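Local coordinates for protein response regulator aspartate phosphatase H (Bacillus subtilis, PDB 3Q15) that dephosphorylates the sporulation phosphotransferase Spo0F and also acts on the competence regulator ComA, so that sporulation and competence are kept apart in time, at residues Thr181-Phe186 against Asp218-Ile223; Lys200-Leu205 against Leu226-Ser231; Met240-Phe245 against Phe265-Thr270. One frame throughout, in Å; residues are numbered along the deposited sequence.

Overall arrangement
Three contacts follow the TPR helices between residues 178 and 273, each joining helices of neighbouring predicted repeats. Contact 1 pairs helices 178-194 and 218-235, the first helices of predicted TPR repeats 3 and 4, nearly parallel. In contact 2 helix 218-235 runs antiparallel to helix 198-214, and contact 3 sets helix 238-255 against helix 260-273. Contacts 1 and 2 share helix 218-235, have centres about 11 Å apart and alternate along the chain; contact 3 follows both, its centre about 13 Å from that of contact 2 and about 18 Å from that of contact 1, which it does not touch. Touching side chains join contacts 1 and 2, and contacts 2 and 3, into continuous packing across predicted repeats 3 to 5.

Contact 1 (Thr181-Phe186 against Asp218-Ile223); sequences TIQSLF and DRFIAI
With CG anti to the carbonyl carbon in both F186 (chi1 -71°) and F220 (chi1 -77°), the two rings are thrown into the gap between helices 178-194 and 218-235, and their side chains cross obliquely. CE2 of F186 approaches the F220 ring at its edge, close to its plane, 4.0 Å from F220 CD1. The same CE2 of F186 meets the CG2 methyl of I223 at 3.5 Å, so one corner of the ring touches two residues a helical turn apart. F220 is the more deeply engaged of the pair: I182 adds its CG2 branch, 3.8 Å from F220 CD1, and the CG methylene of Q183 lies 4.3 Å from F220 CE1. Beyond that methylene, Q183 OE1 is hydrogen-bonded to R180 NH1, on the same helix. All cross-contact packing is apolar, bridging axes 11.8 Å apart and inclined by 16°, a wide spacing that these long side chains span. Such near-parallel packing of first helices is characteristic of successive TPR repeats. Helix 198-214 packs beside it, L211 against I182 and A208 against F186; the F186 ring also reaches S224 and N227, further along helix 218-235.

Contact 2 (Lys200-Leu205 against Leu226-Ser231); sequences KALPHL and LNIANS
L205 has the most surface buried here and meets three residues of helix 218-235. Its CG lies anti to the carbonyl carbon (chi1 -65°), and the two methyls divide the work. CD1 rests against the backbone, 3.3 Å from N227 O, and also packs on S231 CB at 3.8 Å. CD2 of L205 meets N227 CB, likewise at 3.8 Å, the two side chains crossing at about a right angle. Close to its root, L205 CB touches I228 CG1 at 3.9 Å, so this leucine is in contact from CB to both methyls, with N227, I228 and, one turn on from N227, S231.

I228 is next in buried surface, and both its branches are used. While CG1 serves L205, its other branch, CG2, receives the CD1 methyl of L202 at 4.0 Å, again with the side chains at roughly a right angle. L202 has CG anti to the backbone N (chi1 -176°), which carries CD1 across to I228 and near the hydroxyl of S231; the nearest approach to S231 OG, from L202 CB, is a van der Waals one at 4.1 Å. The small S231 is consistent with the close approach of the helices, whose axes pass at 9.6 Å with an angle of 163°, an antiparallel fit between the second helix of predicted TPR 3 and the first of TPR 4.

Helix 178-194 backs the seam, A189 against L205 and F186 against N227, whereas H244 of helix 238-255 packs on I228. On helix 198-214, K200 and H204 bond to Y376 and Y378 of a second subunit.

Contact 3 (Met240-Phe245 against Phe265-Thr270); sequences MAVEHF and FGLSWT
The phenyl ring of F245 lies flat against the backbone of helix 260-273, with the G266-L267 peptide over one face. L267 N sits above the ring centre, 3.6 Å from its plane, and G266 C stands toward the rim, 3.5 Å from F245 CZ. G266 has no side chain, and the ring rests directly on the main chain. The hydroxyl of T270 comes to the ring obliquely, its OG1 3.1 Å from F245 CE2. That hydroxyl is held in place by donating to G266 O at 2.8 Å, from above the carbonyl plane, while T270 N reaches the same oxygen from the opposite face.

Beside the ring, methyl groups make the remaining apolar contacts. F245 CB touches L267 CD1 at 3.8 Å, and V242 CG1 meets this same methyl of L267 at 4.1 Å. The other branch of V242, CG2, packs on T270 CG2 at 4.0 Å; with T270 CG2 anti to the backbone N, the methyl faces V242 and A241 while OG1 is turned to the phenyl ring. On the far side of its helix H244 lies with M240 O in its ring plane, ND1 donating to that oxygen.

The axes, 9.5 Å apart at 153°, pair the second helix of predicted TPR 4 with the first of TPR 5. Helix 218-235 packs against helix 238-255, with N230 against F245 and Y232 against M240, and helix 277-290 brings F283 onto L267.

Contact 1 (Thr181-Phe186 against Asp218-Ile223)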
# COMPACT_ATOMS: atom_id res chain seq x y z
N THR A 181 21.23 3.90 6.38
CA THR A 181 20.63 3.59 7.68
C THR A 181 20.06 4.86 8.30
O THR A 181 18.95 4.85 8.83
CB THR A 181 21.68 2.98 8.64
OG1 THR A 181 22.16 1.74 8.11
CG2 THR A 181 21.08 2.73 10.02
N ILE A 182 20.82 5.94 8.21
CA ILE A 182 20.37 7.23 8.72
C ILE A 182 19.15 7.71 7.93
O ILE A 182 18.15 8.13 8.52
CB ILE A 182 21.49 8.28 8.65
CG1 ILE A 182 22.61 7.91 9.62
CG2 ILE A 182 20.94 9.66 8.96
CD1 ILE A 182 23.83 8.79 9.52
N GLN A 183 19.24 7.63 6.61
CA GLN A 183 18.13 8.02 5.74
C GLN A 183 16.90 7.17 6.03
O GLN A 183 15.78 7.66 5.97
CB GLN A 183 18.52 7.88 4.26
CG GLN A 183 19.61 8.83 3.80
CD GLN A 183 20.18 8.45 2.45
OE1 GLN A 183 20.42 7.28 2.16
NE2 GLN A 183 20.41 9.45 1.60
N SER A 184 17.12 5.90 6.35
CA SER A 184 16.01 5.00 6.67
C SER A 184 15.36 5.39 7.99
O SER A 184 14.14 5.29 8.15
CB SER A 184 16.48 3.55 6.71
OG SER A 184 16.86 3.11 5.42
N LEU A 185 16.17 5.84 8.94
CA LEU A 185 15.67 6.31 10.22
C LEU A 185 14.84 7.57 10.03
O LEU A 185 13.79 7.73 10.65
CB LEU A 185 16.82 6.55 11.20
CG LEU A 185 17.59 5.28 11.61
CD1 LEU A 185 18.88 5.62 12.35
CD2 LEU A 185 16.71 4.37 12.45
N PHE A 186 15.32 8.48 9.19
CA PHE A 186 14.57 9.69 8.86
C PHE A 186 13.21 9.35 8.26
O PHE A 186 12.19 9.96 8.60
CB PHE A 186 15.35 10.60 7.91
CG PHE A 186 16.53 11.27 8.55
CD1 PHE A 186 16.70 11.25 9.92
CD2 PHE A 186 17.47 11.93 7.77
CE1 PHE A 186 17.79 11.87 10.52
CE2 PHE A 186 18.56 12.55 8.36
CZ PHE A 186 18.72 12.52 9.74
N ASP A 218 29.07 15.71 9.12
CA ASP A 218 28.53 16.97 9.62
C ASP A 218 27.13 17.27 9.10
O ASP A 218 26.24 17.67 9.86
CB ASP A 218 29.47 18.12 9.30
CG ASP A 218 30.82 17.97 9.96
OD1 ASP A 218 31.84 18.27 9.31
OD2 ASP A 218 30.87 17.57 11.15
N ARG A 219 26.92 17.09 7.80
CA ARG A 219 25.61 17.37 7.22
C ARG A 219 24.52 16.59 7.96
O ARG A 219 23.51 17.16 8.37
CB ARG A 219 25.58 17.07 5.72
CG ARG A 219 24.19 17.21 5.11
CD ARG A 219 24.26 17.27 3.59
NE ARG A 219 24.99 18.45 3.14
CZ ARG A 219 24.44 19.64 2.93
NH1 ARG A 219 23.14 19.81 3.12
NH2 ARG A 219 25.19 20.66 2.52
N PHE A 220 24.73 15.29 8.13
CA PHE A 220 23.73 14.45 8.78
C PHE A 220 23.65 14.68 10.29
O PHE A 220 22.64 14.34 10.91
CB PHE A 220 23.97 12.97 8.47
CG PHE A 220 23.53 12.57 7.10
CD1 PHE A 220 22.18 12.57 6.77
CD2 PHE A 220 24.46 12.20 6.13
CE1 PHE A 220 21.77 12.20 5.50
CE2 PHE A 220 24.05 11.83 4.87
CZ PHE A 220 22.70 11.83 4.55
N ILE A 221 24.70 15.25 10.86
CA ILE A 221 24.66 15.66 12.25
C ILE A 221 23.74 16.87 12.38
O ILE A 221 22.88 16.92 13.26
CB ILE A 221 26.06 16.01 12.80
CG1 ILE A 221 26.93 14.75 12.88
CG2 ILE A 221 25.96 16.66 14.17
CD1 ILE A 221 28.34 15.01 13.39
N ALA A 222 23.92 17.83 11.49
CA ALA A 222 23.09 19.03 11.46
C ALA A 222 21.63 18.68 11.16
O ALA A 222 20.72 19.19 11.81
CB ALA A 222 23.62 20.01 10.44
N ILE A 223 21.42 17.82 10.17
CA ILE A 223 20.07 17.43 9.78
C ILE A 223 19.37 16.66 10.90
O ILE A 223 18.19 16.90 11.18
CB ILE A 223 20.06 16.58 8.49
CG1 ILE A 223 20.57 17.41 7.31
CG2 ILE A 223 18.66 16.07 8.20
CD1 ILE A 223 20.72 16.61 6.03

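Contact 2 (Lys200-Leu205 against Leu226-Ser231)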
# COMPACT_ATOMS: atom_id res chain seq x y z
N LYS A 200 7.02 8.80 18.93
CA LYS A 200 7.49 7.55 18.35
C LYS A 200 8.64 7.79 17.38
O LYS A 200 9.52 6.95 17.23
CB LYS A 200 6.35 6.80 17.66
CG LYS A 200 5.34 6.22 18.63
CD LYS A 200 4.17 5.61 17.89
CE LYS A 200 3.12 5.09 18.86
NZ LYS A 200 1.96 4.52 18.13
N ALA A 201 8.62 8.95 16.73
CA ALA A 201 9.67 9.31 15.79
C ALA A 201 11.00 9.61 16.49
O ALA A 201 12.07 9.31 15.97
CB ALA A 201 9.24 10.51 14.96
N LEU A 202 10.90 10.20 17.68
CA LEU A 202 12.07 10.72 18.37
C LEU A 202 13.19 9.70 18.57
O LEU A 202 14.36 10.00 18.30
CB LEU A 202 11.68 11.37 19.71
CG LEU A 202 12.82 12.03 20.48
CD1 LEU A 202 13.47 13.14 19.66
CD2 LEU A 202 12.33 12.56 21.82
N PRO A 203 12.85 8.48 19.04
CA PRO A 203 13.91 7.49 19.25
C PRO A 203 14.72 7.24 17.98
O PRO A 203 15.94 7.12 18.04
CB PRO A 203 13.14 6.22 19.65
CG PRO A 203 11.87 6.73 20.23
CD PRO A 203 11.53 7.96 19.43
N HIS A 204 14.05 7.18 16.83
CA HIS A 204 14.75 6.93 15.57
C HIS A 204 15.63 8.11 15.18
O HIS A 204 16.73 7.93 14.66
CB HIS A 204 13.75 6.59 14.46
CG HIS A 204 12.89 5.40 14.78
ND1 HIS A 204 13.37 4.11 14.71
CD2 HIS A 204 11.61 5.31 15.19
CE1 HIS A 204 12.41 3.27 15.06
NE2 HIS A 204 11.33 3.98 15.35
N LEU A 205 15.15 9.32 15.45
CA LEU A 205 15.95 10.51 15.17
C LEU A 205 17.19 10.54 16.05
O LEU A 205 18.25 10.99 15.62
CB LEU A 205 15.11 11.78 15.36
CG LEU A 205 13.93 11.95 14.39
CD1 LEU A 205 13.21 13.26 14.66
CD2 LEU A 205 14.40 11.89 12.95
N LEU A 226 18.36 19.04 13.57
CA LEU A 226 17.21 19.80 13.08
C LEU A 226 15.94 18.97 13.20
O LEU A 226 14.91 19.45 13.66
CB LEU A 226 17.43 20.21 11.63
CG LEU A 226 16.25 20.87 10.92
CD1 LEU A 226 15.80 22.11 11.67
CD2 LEU A 226 16.64 21.21 9.50
N ASN A 227 16.02 17.71 12.78
CA ASN A 227 14.89 16.80 12.86
C ASN A 227 14.43 16.57 14.30
O ASN A 227 13.24 16.54 14.58
CB ASN A 227 15.21 15.47 12.17
CG ASN A 227 15.27 15.61 10.66
OD1 ASN A 227 14.83 16.61 10.10
ND2 ASN A 227 15.82 14.61 9.99
N ILE A 228 15.40 16.43 15.20
CA ILE A 228 15.09 16.31 16.62
C ILE A 228 14.38 17.57 17.13
O ILE A 228 13.37 17.47 17.84
CB ILE A 228 16.37 16.07 17.45
CG1 ILE A 228 16.99 14.72 17.07
CG2 ILE A 228 16.06 16.10 18.94
CD1 ILE A 228 18.31 14.44 17.75
N ALA A 229 14.90 18.74 16.76
CA ALA A 229 14.30 20.01 17.16
C ALA A 229 12.86 20.15 16.67
O ALA A 229 11.97 20.54 17.43
CB ALA A 229 15.15 21.17 16.67
N ASN A 230 12.62 19.84 15.40
CA ASN A 230 11.27 19.88 14.86
C ASN A 230 10.36 18.90 15.59
O ASN A 230 9.18 19.17 15.80
CB ASN A 230 11.26 19.59 13.36
CG ASN A 230 11.74 20.77 12.53
OD1 ASN A 230 11.46 21.92 12.86
ND2 ASN A 230 12.46 20.48 11.45
N SER A 231 10.92 17.76 15.97
CA SER A 231 10.17 16.75 16.68
C SER A 231 9.69 17.28 18.03
O SER A 231 8.52 17.16 18.37
CB SER A 231 11.01 15.49 16.88
OG SER A 231 10.26 14.46 17.51

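Contact 3 (Met240-Phe245 against Phe265-Thr270)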
# COMPACT_ATOMS: atom_id res chain seq x y z
N MET A 240 13.37 22.16 24.69
CA MET A 240 14.21 21.18 24.01
C MET A 240 14.34 21.50 22.53
O MET A 240 15.40 21.35 21.93
CB MET A 240 13.65 19.77 24.20
CG MET A 240 13.85 19.22 25.61
SD MET A 240 15.59 18.94 25.98
CE MET A 240 15.92 17.50 24.98
N ALA A 241 13.24 21.95 21.94
CA ALA A 241 13.24 22.36 20.54
C ALA A 241 14.27 23.45 20.30
O ALA A 241 15.14 23.33 19.44
CB ALA A 241 11.86 22.82 20.12
N VAL A 242 14.16 24.53 21.07
CA VAL A 242 15.06 25.67 20.89
C VAL A 242 16.50 25.25 21.12
O VAL A 242 17.41 25.69 20.41
CB VAL A 242 14.70 26.83 21.82
CG1 VAL A 242 15.87 27.81 21.92
CG2 VAL A 242 13.44 27.53 21.34
N GLU A 243 16.70 24.39 22.11
CA GLU A 243 18.03 23.89 22.44
C GLU A 243 18.66 23.17 21.25
O GLU A 243 19.82 23.41 20.90
CB GLU A 243 17.95 22.94 23.64
CG GLU A 243 19.24 22.23 23.94
CD GLU A 243 19.14 21.37 25.18
OE1 GLU A 243 18.31 21.70 26.06
OE2 GLU A 243 19.87 20.36 25.28
N HIS A 244 17.89 22.30 20.62
CA HIS A 244 18.40 21.55 19.48
C HIS A 244 18.51 22.41 18.23
O HIS A 244 19.46 22.25 17.46
CB HIS A 244 17.58 20.28 19.24
CG HIS A 244 17.79 19.23 20.29
ND1 HIS A 244 17.16 19.26 21.51
CD2 HIS A 244 18.58 18.13 20.30
CE1 HIS A 244 17.54 18.22 22.23
NE2 HIS A 244 18.40 17.52 21.52
N PHE A 245 17.57 23.32 18.03
CA PHE A 245 17.66 24.25 16.91
C PHE A 245 19.01 24.96 16.95
O PHE A 245 19.71 25.05 15.94
CB PHE A 245 16.52 25.27 16.92
CG PHE A 245 15.25 24.77 16.29
CD1 PHE A 245 15.24 24.30 14.98
CD2 PHE A 245 14.06 24.79 17.00
CE1 PHE A 245 14.07 23.85 14.40
CE2 PHE A 245 12.88 24.33 16.42
CZ PHE A 245 12.89 23.86 15.12
N PHE A 265 14.38 29.10 10.31
CA PHE A 265 12.93 29.22 10.24
C PHE A 265 12.25 28.42 11.35
O PHE A 265 11.27 28.87 11.94
CB PHE A 265 12.39 28.78 8.87
CG PHE A 265 10.89 28.68 8.83
CD1 PHE A 265 10.12 29.81 8.66
CD2 PHE A 265 10.26 27.46 8.96
CE1 PHE A 265 8.74 29.74 8.63
CE2 PHE A 265 8.87 27.37 8.93
CZ PHE A 265 8.12 28.51 8.76
N GLY A 266 12.77 27.23 11.63
CA GLY A 266 12.27 26.42 12.72
C GLY A 266 12.46 27.14 14.04
O GLY A 266 11.54 27.25 14.85
N LEU A 267 13.68 27.64 14.25
CA LEU A 267 14.00 28.38 15.45
C LEU A 267 13.06 29.58 15.62
O LEU A 267 12.50 29.79 16.69
CB LEU A 267 15.46 28.84 15.41
CG LEU A 267 16.01 29.58 16.64
CD1 LEU A 267 15.73 28.80 17.92
CD2 LEU A 267 17.51 29.82 16.48
N SER A 268 12.89 30.35 14.54
CA SER A 268 12.04 31.54 14.58
C SER A 268 10.58 31.21 14.88
O SER A 268 9.97 31.79 15.77
CB SER A 268 12.15 32.32 13.27
OG SER A 268 13.46 32.82 13.08
N TRP A 269 10.03 30.27 14.13
CA TRP A 269 8.64 29.86 14.32
C TRP A 269 8.42 29.41 15.75
O TRP A 269 7.45 29.81 16.40
CB TRP A 269 8.28 28.73 13.35
CG TRP A 269 6.82 28.41 13.31
CD1 TRP A 269 5.79 29.28 13.51
CD2 TRP A 269 6.23 27.13 13.04
NE1 TRP A 269 4.59 28.62 13.38
CE2 TRP A 269 4.83 27.30 13.10
CE3 TRP A 269 6.75 25.86 12.77
CZ2 TRP A 269 3.94 26.25 12.89
CZ3 TRP A 269 5.86 24.82 12.56
CH2 TRP A 269 4.48 25.02 12.62
N THR A 270 9.32 28.57 16.25
CA THR A 270 9.22 28.05 17.61
C THR A 270 9.26 29.16 18.64
O THR A 270 8.52 29.14 19.62
CB THR A 270 10.34 27.04 17.92
OG1 THR A 270 10.28 25.96 16.99
CG2 THR A 270 10.20 26.49 19.32